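Local coordinates for protein phosphatidylinositol-specific phospholipase C (Listeria monocytogenes, PDB 2PLC) that is a bacterial member of the phosphatidylinositol-specific phospholipase C family, whose X domain belongs to the TIM-barrel class of folds, at residues A[85-88]-A[89-93]; A[173-177]-A[178-182]; A[228-231]-A[232-236]. One frame throughout, in Å; residues are numbered along the deposited sequence.

Contact 1 of 3, residues A[85-88]-A[89-93]; sequences VLET and ITQFL
Leu86 O takes two hydrogen bonds from a single residue, Thr90, one turn further along helix 82-95. The backbone Thr90 N comes within 2.9 Å of Leu86 O, as in any alpha helix, and the hydroxyl Thr90 OG1 reaches Leu86 O at the same 2.9 Å from the opposite face of the carbonyl plane. With chi1 at -72°, OG1 stands anti to Thr90's own carbonyl carbon and beside its backbone N, which turns it back toward the preceding turn. The hydroxyl, on a residue packed against Tyr126 and Tyr129, is thus satisfied inside the helix. Thr88 does likewise with Gly84, the residue just before the segment, to whose carbonyl O its OG1 is bonded.

The other i to i+4 bonds are plain helix bonds, the straightest being Ile89 N to Val85 O at 2.9 Å, with an N-H...O angle of 173°. On the buried flank Val85 and Ile89 lie side by side and point the same way, Val85 CG1 meeting Ile89 CG1 at 4.1 Å. This pair faces the barrel: both side chains touch Leu50 of helix 50-55, while Val85 rests on Ile63 and Ile89 on Ile61 in strand 60-65. Ile89 and Leu93 reach on to Ile152 of strand 152-157.

Toward solvent, Glu87 and Gln91 run alongside each other in the same direction. They meet through their aliphatic parts, Glu87 CG lying 4.2 Å from Gln91 CG.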
ATOM      1  N   VAL A  85       2.264  14.779  -0.502  1.00 15.90           N
ATOM      2  CA  VAL A  85       2.176  13.410   0.004  1.00 14.19           C
ATOM      3  C   VAL A  85       3.426  13.068   0.823  1.00 10.56           C
ATOM      4  O   VAL A  85       3.320  12.587   1.952  1.00 19.21           O
ATOM      5  CB  VAL A  85       2.015  12.398  -1.161  1.00 16.35           C
ATOM      6  CG1 VAL A  85       2.080  10.974  -0.645  1.00 12.90           C
ATOM      7  CG2 VAL A  85       0.693  12.628  -1.864  1.00 14.89           C
ATOM      8  N   LEU A  86       4.604  13.340   0.262  1.00 15.00           N
ATOM      9  CA  LEU A  86       5.863  13.062   0.946  1.00 10.64           C
ATOM     10  C   LEU A  86       5.992  13.812   2.260  1.00 14.28           C
ATOM     11  O   LEU A  86       6.480  13.250   3.243  1.00 16.49           O
ATOM     12  CB  LEU A  86       7.060  13.376   0.043  1.00 15.76           C
ATOM     13  CG  LEU A  86       7.194  12.455  -1.169  1.00 15.97           C
ATOM     14  CD1 LEU A  86       8.436  12.808  -1.970  1.00 16.88           C
ATOM     15  CD2 LEU A  86       7.247  11.005  -0.710  1.00  9.77           C
ATOM     16  N   GLU A  87       5.529  15.060   2.300  1.00 13.26           N
ATOM     17  CA  GLU A  87       5.616  15.835   3.534  1.00 15.22           C
ATOM     18  C   GLU A  87       4.695  15.264   4.600  1.00 19.54           C
ATOM     19  O   GLU A  87       5.031  15.249   5.786  1.00 28.09           O
ATOM     20  CB  GLU A  87       5.292  17.308   3.303  1.00 18.93           C
ATOM     21  CG  GLU A  87       5.163  18.072   4.608  1.00 18.37           C
ATOM     22  CD  GLU A  87       5.303  19.552   4.444  1.00 24.29           C
ATOM     23  OE1 GLU A  87       4.308  20.209   4.078  1.00 28.75           O
ATOM     24  OE2 GLU A  87       6.415  20.059   4.699  1.00 22.67           O
ATOM     25  N   THR A  88       3.535  14.785   4.173  1.00 17.05           N
ATOM     26  CA  THR A  88       2.578  14.194   5.091  1.00 14.64           C
ATOM     27  C   THR A  88       3.140  12.900   5.668  1.00 17.93           C
ATOM     28  O   THR A  88       3.146  12.717   6.882  1.00 19.81           O
ATOM     29  CB  THR A  88       1.235  13.907   4.389  1.00 19.16           C
ATOM     30  OG1 THR A  88       0.677  15.132   3.892  1.00 14.17           O
ATOM     31  CG2 THR A  88       0.249  13.267   5.363  1.00 23.57           C
ATOM     32  N   ILE A  89       3.622  12.013   4.796  1.00 20.04           N
ATOM     33  CA  ILE A  89       4.185  10.726   5.220  1.00 22.50           C
ATOM     34  C   ILE A  89       5.344  10.957   6.183  1.00 22.10           C
ATOM     35  O   ILE A  89       5.433  10.339   7.245  1.00 26.70           O
ATOM     36  CB  ILE A  89       4.756   9.928   4.034  1.00 22.69           C
ATOM     37  CG1 ILE A  89       3.734   9.807   2.908  1.00 27.24           C
ATOM     38  CG2 ILE A  89       5.198   8.558   4.506  1.00 28.07           C
ATOM     39  CD1 ILE A  89       2.421   9.246   3.345  1.00 36.92           C
ATOM     40  N   THR A  90       6.236  11.849   5.775  1.00 22.93           N
ATOM     41  CA  THR A  90       7.415  12.211   6.542  1.00 25.51           C
ATOM     42  C   THR A  90       7.083  12.795   7.916  1.00 26.79           C
ATOM     43  O   THR A  90       7.726  12.449   8.905  1.00 33.14           O
ATOM     44  CB  THR A  90       8.276  13.165   5.720  1.00 21.30           C
ATOM     45  OG1 THR A  90       8.884  12.423   4.660  1.00 33.05           O
ATOM     46  CG2 THR A  90       9.342  13.797   6.558  1.00 41.10           C
ATOM     47  N   GLN A  91       6.073  13.656   7.986  1.00 26.24           N
ATOM     48  CA  GLN A  91       5.669  14.243   9.259  1.00 27.36           C
ATOM     49  C   GLN A  91       5.123  13.171  10.192  1.00 28.79           C
ATOM     50  O   GLN A  91       5.323  13.233  11.407  1.00 35.77           O
ATOM     51  CB  GLN A  91       4.624  15.341   9.050  1.00 35.65           C
ATOM     52  CG  GLN A  91       5.201  16.654   8.539  1.00 57.09           C
ATOM     53  CD  GLN A  91       6.274  17.223   9.459  1.00 66.86           C
ATOM     54  OE1 GLN A  91       5.985  17.655  10.578  1.00 74.85           O
ATOM     55  NE2 GLN A  91       7.519  17.219   8.994  1.00 68.46           N
ATOM     56  N   PHE A  92       4.439  12.181   9.619  1.00 27.15           N
ATOM     57  CA  PHE A  92       3.872  11.090  10.401  1.00 21.45           C
ATOM     58  C   PHE A  92       4.982  10.214  10.969  1.00 19.55           C
ATOM     59  O   PHE A  92       4.942   9.828  12.137  1.00 24.23           O
ATOM     60  CB  PHE A  92       2.939  10.238   9.541  1.00 19.99           C
ATOM     61  CG  PHE A  92       2.375   9.053  10.266  1.00 21.74           C
ATOM     62  CD1 PHE A  92       1.316   9.207  11.148  1.00 18.18           C
ATOM     63  CD2 PHE A  92       2.926   7.787  10.096  1.00 23.21           C
ATOM     64  CE1 PHE A  92       0.812   8.122  11.854  1.00 19.42           C
ATOM     65  CE2 PHE A  92       2.430   6.691  10.800  1.00 17.38           C
ATOM     66  CZ  PHE A  92       1.372   6.861  11.680  1.00 18.28           C
ATOM     67  N   LEU A  93       5.951   9.876  10.123  1.00 23.10           N
ATOM     68  CA  LEU A  93       7.082   9.047  10.533  1.00 24.09           C
ATOM     69  C   LEU A  93       7.992   9.749  11.532  1.00 29.78           C
ATOM     70  O   LEU A  93       8.747   9.098  12.258  1.00 33.30           O
ATOM     71  CB  LEU A  93       7.893   8.620   9.315  1.00 19.40           C
ATOM     72  CG  LEU A  93       7.193   7.610   8.416  1.00 17.47           C
ATOM     73  CD1 LEU A  93       8.020   7.363   7.175  1.00 14.74           C
ATOM     74  CD2 LEU A  93       6.962   6.324   9.193  1.00 16.84           C
TER

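Contact 2 of 3, residues A[173-177]-A[178-182]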
ATOM      1  N   MET A 173      12.475  -1.169  -3.729  1.00 28.74           N
ATOM      2  CA  MET A 173      12.486  -2.194  -4.768  1.00 28.42           C
ATOM      3  C   MET A 173      11.420  -1.964  -5.839  1.00 27.27           C
ATOM      4  O   MET A 173      10.613  -1.041  -5.753  1.00 32.08           O
ATOM      5  CB  MET A 173      12.324  -3.586  -4.135  1.00 34.25           C
ATOM      6  CG  MET A 173      11.295  -3.643  -3.008  1.00 33.70           C
ATOM      7  SD  MET A 173      11.268  -5.186  -2.065  1.00 39.29           S
ATOM      8  CE  MET A 173      12.718  -5.003  -1.034  1.00 29.03           C
ATOM      9  N   GLN A 174      11.439  -2.820  -6.852  1.00 25.60           N
ATOM     10  CA  GLN A 174      10.504  -2.749  -7.963  1.00 30.26           C
ATOM     11  C   GLN A 174       9.169  -3.425  -7.642  1.00 29.57           C
ATOM     12  O   GLN A 174       9.133  -4.510  -7.057  1.00 32.67           O
ATOM     13  CB  GLN A 174      11.129  -3.422  -9.184  1.00 29.31           C
ATOM     14  CG  GLN A 174      10.257  -3.410 -10.418  1.00 42.91           C
ATOM     15  CD  GLN A 174      10.469  -4.634 -11.284  1.00 58.33           C
ATOM     16  OE1 GLN A 174      11.485  -5.332 -11.167  1.00 66.33           O
ATOM     17  NE2 GLN A 174       9.501  -4.916 -12.150  1.00 61.56           N
ATOM     18  N   PHE A 175       8.074  -2.772  -8.022  1.00 30.33           N
ATOM     19  CA  PHE A 175       6.741  -3.316  -7.811  1.00 26.68           C
ATOM     20  C   PHE A 175       6.620  -4.466  -8.796  1.00 27.38           C
ATOM     21  O   PHE A 175       6.884  -4.294  -9.985  1.00 29.65           O
ATOM     22  CB  PHE A 175       5.677  -2.257  -8.116  1.00 21.97           C
ATOM     23  CG  PHE A 175       4.264  -2.732  -7.911  1.00 23.19           C
ATOM     24  CD1 PHE A 175       3.691  -2.731  -6.646  1.00 24.25           C
ATOM     25  CD2 PHE A 175       3.499  -3.173  -8.987  1.00 23.14           C
ATOM     26  CE1 PHE A 175       2.379  -3.161  -6.453  1.00 20.22           C
ATOM     27  CE2 PHE A 175       2.184  -3.604  -8.803  1.00 20.74           C
ATOM     28  CZ  PHE A 175       1.625  -3.597  -7.533  1.00 18.57           C
ATOM     29  N   GLY A 176       6.241  -5.639  -8.304  1.00 24.82           N
ATOM     30  CA  GLY A 176       6.110  -6.789  -9.183  1.00 26.13           C
ATOM     31  C   GLY A 176       7.367  -7.640  -9.257  1.00 28.65           C
ATOM     32  O   GLY A 176       7.471  -8.523 -10.107  1.00 28.47           O
ATOM     33  N   ALA A 177       8.327  -7.368  -8.375  1.00 30.60           N
ATOM     34  CA  ALA A 177       9.577  -8.121  -8.329  1.00 30.64           C
ATOM     35  C   ALA A 177       9.276  -9.572  -7.946  1.00 32.42           C
ATOM     36  O   ALA A 177       8.203  -9.870  -7.418  1.00 31.14           O
ATOM     37  CB  ALA A 177      10.534  -7.485  -7.322  1.00 28.44           C
ATOM     38  N   PRO A 178      10.221 -10.496  -8.204  1.00 32.26           N
ATOM     39  CA  PRO A 178      10.054 -11.920  -7.890  1.00 31.50           C
ATOM     40  C   PRO A 178       9.722 -12.241  -6.437  1.00 28.27           C
ATOM     41  O   PRO A 178       9.145 -13.293  -6.154  1.00 32.21           O
ATOM     42  CB  PRO A 178      11.403 -12.509  -8.288  1.00 30.63           C
ATOM     43  CG  PRO A 178      11.804 -11.654  -9.430  1.00 37.74           C
ATOM     44  CD  PRO A 178      11.495 -10.277  -8.910  1.00 33.75           C
ATOM     45  N   ASN A 179      10.091 -11.345  -5.523  1.00 28.12           N
ATOM     46  CA  ASN A 179       9.837 -11.538  -4.092  1.00 22.34           C
ATOM     47  C   ASN A 179       8.431 -11.118  -3.647  1.00 26.29           C
ATOM     48  O   ASN A 179       8.117 -11.127  -2.451  1.00 20.80           O
ATOM     49  CB  ASN A 179      10.893 -10.791  -3.265  1.00 25.45           C
ATOM     50  CG  ASN A 179      10.917  -9.294  -3.551  1.00 30.57           C
ATOM     51  OD1 ASN A 179      10.318  -8.820  -4.515  1.00 25.70           O
ATOM     52  ND2 ASN A 179      11.617  -8.544  -2.707  1.00 35.85           N
ATOM     53  N   GLN A 180       7.595 -10.756  -4.614  1.00 23.92           N
ATOM     54  CA  GLN A 180       6.231 -10.322  -4.342  1.00 21.86           C
ATOM     55  C   GLN A 180       5.200 -11.203  -5.029  1.00 22.32           C
ATOM     56  O   GLN A 180       5.435 -11.706  -6.121  1.00 27.51           O
ATOM     57  CB  GLN A 180       6.039  -8.892  -4.835  1.00 21.02           C
ATOM     58  CG  GLN A 180       6.740  -7.834  -4.016  1.00 18.32           C
ATOM     59  CD  GLN A 180       7.044  -6.593  -4.827  1.00 23.72           C
ATOM     60  OE1 GLN A 180       8.176  -6.111  -4.837  1.00 27.23           O
ATOM     61  NE2 GLN A 180       6.043  -6.079  -5.528  1.00 17.37           N
ATOM     62  N   VAL A 181       4.061 -11.395  -4.376  1.00 22.51           N
ATOM     63  CA  VAL A 181       2.967 -12.174  -4.944  1.00 22.96           C
ATOM     64  C   VAL A 181       1.783 -11.213  -4.985  1.00 25.30           C
ATOM     65  O   VAL A 181       1.328 -10.740  -3.940  1.00 25.39           O
ATOM     66  CB  VAL A 181       2.621 -13.397  -4.076  1.00 23.45           C
ATOM     67  CG1 VAL A 181       1.457 -14.159  -4.689  1.00 19.85           C
ATOM     68  CG2 VAL A 181       3.830 -14.307  -3.956  1.00 27.00           C
ATOM     69  N   ILE A 182       1.296 -10.920  -6.189  1.00 20.17           N
ATOM     70  CA  ILE A 182       0.196  -9.973  -6.354  1.00 20.33           C
ATOM     71  C   ILE A 182      -1.149 -10.527  -6.844  1.00 22.82           C
ATOM     72  O   ILE A 182      -1.229 -11.208  -7.868  1.00 27.51           O
ATOM     73  CB  ILE A 182       0.619  -8.802  -7.287  1.00 20.72           C
ATOM     74  CG1 ILE A 182       1.899  -8.151  -6.757  1.00 22.13           C
ATOM     75  CG2 ILE A 182      -0.495  -7.752  -7.380  1.00 21.96           C
ATOM     76  CD1 ILE A 182       2.461  -7.086  -7.654  1.00 26.85           C
TER
HETATM   77  O   HOH W   1       5.568 -10.477  -8.521  1.00 45.56           O
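Over one face of the Phe175 ring sits the terminal methyl of Ile182, a CH-pi contact with Ile182 CD1 4.0 Å from the ring centroid and 27° off its normal. The Ile182 chain is extended beyond CG1, which lets the methyl reach the ring across the connection between strands 169-174 and 180-183. Arg104 makes a cation-pi contact with the same ring.

Two successive beta turns build that connection, type II from Gln174 to Ala177 and type I from Ala177 to Gln180. Gly176 takes the positive phi of the first; Gln180 N closes the second on Ala177 O at 3.0 Å. Water 1 lies 2.9 Å from Ala177 O and 2.7 Å from Gln180 O.

Met173 and Asn179 both hold CG between backbone N and carbonyl carbon, chi1 41° and 59°. Their side chains meet at an angle, and Asn179 ND2 makes a weak hydrogen bond to Met173 SD at 3.4 Å; a second weak bond runs from ND2 to Asn140 O. Asn179 OD1 lies 3.1 Å from Ala177 CB and is buried with no polar partner. The link between the strands therefore combines apolar contact with a soft sulfur acceptor, and the buried amide oxygen probably carries some energetic cost.

Contact 3 of 3, residues A[228-231]-A[232-236]; sequences QYAA and ALNNK
Helix 226-246 is the helical crossover of a beta-alpha-beta unit, running between strands 212-216 and 253-257, and near its start Tyr229 meets Leu233 one turn on. The two side chains lie side by side and point the same way. Leu233 CD1 comes to the edge of the tyrosine ring, near its plane, 4.0 Å from Tyr229 CD1. Leu233 CG stands beside its own backbone N, anti to the carbonyl carbon (chi1 -67°), which keeps the branch alongside the preceding turn, with CG 3.5 Å from Tyr229 O.

The same carbonyl accepts the shortest backbone bond here, Leu233 N to Tyr229 O at 2.8 Å. Ala232 N bonds to Gln228 O at 3.2 Å and adds a weak second bond to Tyr229 O.

In this parallel beta-alpha-beta topology the buried flank of the helix meets its neighbours: Leu233 packs on Val191, Lys194 and Phe195 of helix 191-207, and Tyr229, its ring edge-to-face with Phe224, hydrogen-bonds through OH to Pro189 O.

Asn234 lies along the preceding turn, its ND2 3.8 Å from Ala230 CB, and ND2 is hydrogen-bonded to Asp258 O just beyond strand 253-257. Ala230 O accepts a hydrogen bond from Asn234 N and another from water 2, the latter at 3.1 Å. That water in turn accepts from Asn235 ND2 at 3.3 Å and, weakly, from Asn235 N.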
ATOM      1  N   GLN A 228     -19.638  -0.243  -3.867  1.00 13.39           N
ATOM      2  CA  GLN A 228     -20.496  -1.420  -3.760  1.00 14.87           C
ATOM      3  C   GLN A 228     -19.703  -2.686  -3.440  1.00 20.21           C
ATOM      4  O   GLN A 228     -20.093  -3.454  -2.562  1.00 22.15           O
ATOM      5  CB  GLN A 228     -21.308  -1.611  -5.033  1.00 11.75           C
ATOM      6  CG  GLN A 228     -22.355  -0.535  -5.237  1.00 19.69           C
ATOM      7  CD  GLN A 228     -23.076  -0.689  -6.553  1.00 21.46           C
ATOM      8  OE1 GLN A 228     -22.485  -0.527  -7.619  1.00 22.86           O
ATOM      9  NE2 GLN A 228     -24.359  -1.023  -6.487  1.00 23.74           N
ATOM     10  N   TYR A 229     -18.584  -2.888  -4.131  1.00 16.47           N
ATOM     11  CA  TYR A 229     -17.734  -4.054  -3.895  1.00 15.30           C
ATOM     12  C   TYR A 229     -17.238  -4.101  -2.453  1.00 19.74           C
ATOM     13  O   TYR A 229     -17.262  -5.158  -1.817  1.00 24.09           O
ATOM     14  CB  TYR A 229     -16.517  -4.031  -4.816  1.00  8.14           C
ATOM     15  CG  TYR A 229     -16.694  -4.740  -6.136  1.00 15.35           C
ATOM     16  CD1 TYR A 229     -16.694  -6.135  -6.203  1.00 11.43           C
ATOM     17  CD2 TYR A 229     -16.827  -4.022  -7.327  1.00 15.04           C
ATOM     18  CE1 TYR A 229     -16.817  -6.800  -7.419  1.00 11.22           C
ATOM     19  CE2 TYR A 229     -16.953  -4.682  -8.554  1.00 13.51           C
ATOM     20  CZ  TYR A 229     -16.946  -6.071  -8.588  1.00 15.64           C
ATOM     21  OH  TYR A 229     -17.068  -6.734  -9.794  1.00 20.15           O
ATOM     22  N   ALA A 230     -16.772  -2.955  -1.956  1.00 14.50           N
ATOM     23  CA  ALA A 230     -16.242  -2.834  -0.602  1.00 15.54           C
ATOM     24  C   ALA A 230     -17.297  -3.137   0.449  1.00 16.25           C
ATOM     25  O   ALA A 230     -17.006  -3.780   1.459  1.00 20.97           O
ATOM     26  CB  ALA A 230     -15.663  -1.439  -0.385  1.00 14.93           C
ATOM     27  N   ALA A 231     -18.519  -2.676   0.203  1.00 20.44           N
ATOM     28  CA  ALA A 231     -19.630  -2.908   1.120  1.00 20.33           C
ATOM     29  C   ALA A 231     -19.942  -4.401   1.232  1.00 21.28           C
ATOM     30  O   ALA A 231     -20.362  -4.879   2.285  1.00 22.72           O
ATOM     31  CB  ALA A 231     -20.851  -2.147   0.659  1.00 21.55           C
ATOM     32  N   ALA A 232     -19.712  -5.140   0.152  1.00 18.78           N
ATOM     33  CA  ALA A 232     -19.961  -6.577   0.155  1.00 16.39           C
ATOM     34  C   ALA A 232     -18.786  -7.371   0.710  1.00 21.37           C
ATOM     35  O   ALA A 232     -18.972  -8.250   1.548  1.00 26.52           O
ATOM     36  CB  ALA A 232     -20.276  -7.056  -1.255  1.00 17.02           C
ATOM     37  N   LEU A 233     -17.578  -6.989   0.291  1.00 16.85           N
ATOM     38  CA  LEU A 233     -16.346  -7.680   0.649  1.00 16.05           C
ATOM     39  C   LEU A 233     -15.596  -7.424   1.952  1.00 21.08           C
ATOM     40  O   LEU A 233     -15.128  -8.380   2.580  1.00 25.69           O
ATOM     41  CB  LEU A 233     -15.361  -7.572  -0.511  1.00 15.37           C
ATOM     42  CG  LEU A 233     -15.780  -8.336  -1.763  1.00 15.16           C
ATOM     43  CD1 LEU A 233     -15.032  -7.839  -2.981  1.00  8.51           C
ATOM     44  CD2 LEU A 233     -15.554  -9.812  -1.539  1.00 13.12           C
ATOM     45  N   ASN A 234     -15.433  -6.163   2.343  1.00 22.04           N
ATOM     46  CA  ASN A 234     -14.684  -5.841   3.560  1.00 18.25           C
ATOM     47  C   ASN A 234     -15.129  -6.607   4.797  1.00 18.78           C
ATOM     48  O   ASN A 234     -14.297  -7.087   5.562  1.00 27.01           O
ATOM     49  CB  ASN A 234     -14.700  -4.336   3.838  1.00 19.45           C
ATOM     50  CG  ASN A 234     -13.905  -3.543   2.818  1.00 20.74           C
ATOM     51  OD1 ASN A 234     -13.249  -4.108   1.946  1.00 15.00           O
ATOM     52  ND2 ASN A 234     -13.961  -2.220   2.926  1.00 18.81           N
ATOM     53  N   ASN A 235     -16.438  -6.746   4.975  1.00 24.09           N
ATOM     54  CA  ASN A 235     -16.987  -7.468   6.119  1.00 24.42           C
ATOM     55  C   ASN A 235     -16.693  -8.965   6.047  1.00 26.47           C
ATOM     56  O   ASN A 235     -16.363  -9.594   7.056  1.00 31.25           O
ATOM     57  CB  ASN A 235     -18.492  -7.239   6.213  1.00 41.62           C
ATOM     58  CG  ASN A 235     -18.874  -6.473   7.452  1.00 62.25           C
ATOM     59  OD1 ASN A 235     -19.419  -7.044   8.398  1.00 72.40           O
ATOM     60  ND2 ASN A 235     -18.565  -5.178   7.471  1.00 65.54           N
ATOM     61  N   LYS A 236     -16.823  -9.530   4.849  1.00 19.32           N
ATOM     62  CA  LYS A 236     -16.567 -10.946   4.643  1.00 20.07           C
ATOM     63  C   LYS A 236     -15.110 -11.238   4.959  1.00 22.75           C
ATOM     64  O   LYS A 236     -14.802 -12.222   5.630  1.00 22.88           O
ATOM     65  CB  LYS A 236     -16.897 -11.348   3.208  1.00 17.47           C
ATOM     66  CG  LYS A 236     -18.376 -11.306   2.903  1.00 27.70           C
ATOM     67  CD  LYS A 236     -18.669 -11.552   1.423  1.00 29.83           C
ATOM     68  CE  LYS A 236     -18.317 -12.962   1.003  1.00 30.99           C
ATOM     69  NZ  LYS A 236     -19.055 -13.966   1.816  1.00 35.18           N
TER
HETATM   70  O   HOH W   2     -18.037  -4.293   4.366  1.00 29.52           O

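Overall arrangement
From the N terminus the three contacts come in series; none nests in or crosses another. Contact 1 is local to helix 82-95, which packs on strands 60-65 and 152-157 of the mixed sheet, and closes no loop. Contact 2 closes the double turn between strands 169-174 and 180-183, and so passes the chain from that mixed sheet to the four-stranded parallel one. Contact 3, again within one helix and closing no loop, lies on helix 226-246, which leads from strand 212-216 to strand 253-257 of the parallel sheet. They do not touch: the centres of contacts 1 and 2 are about 24 Å apart, those of 2 and 3 about 26 Å, and those of 1 and 3 about 29 Å.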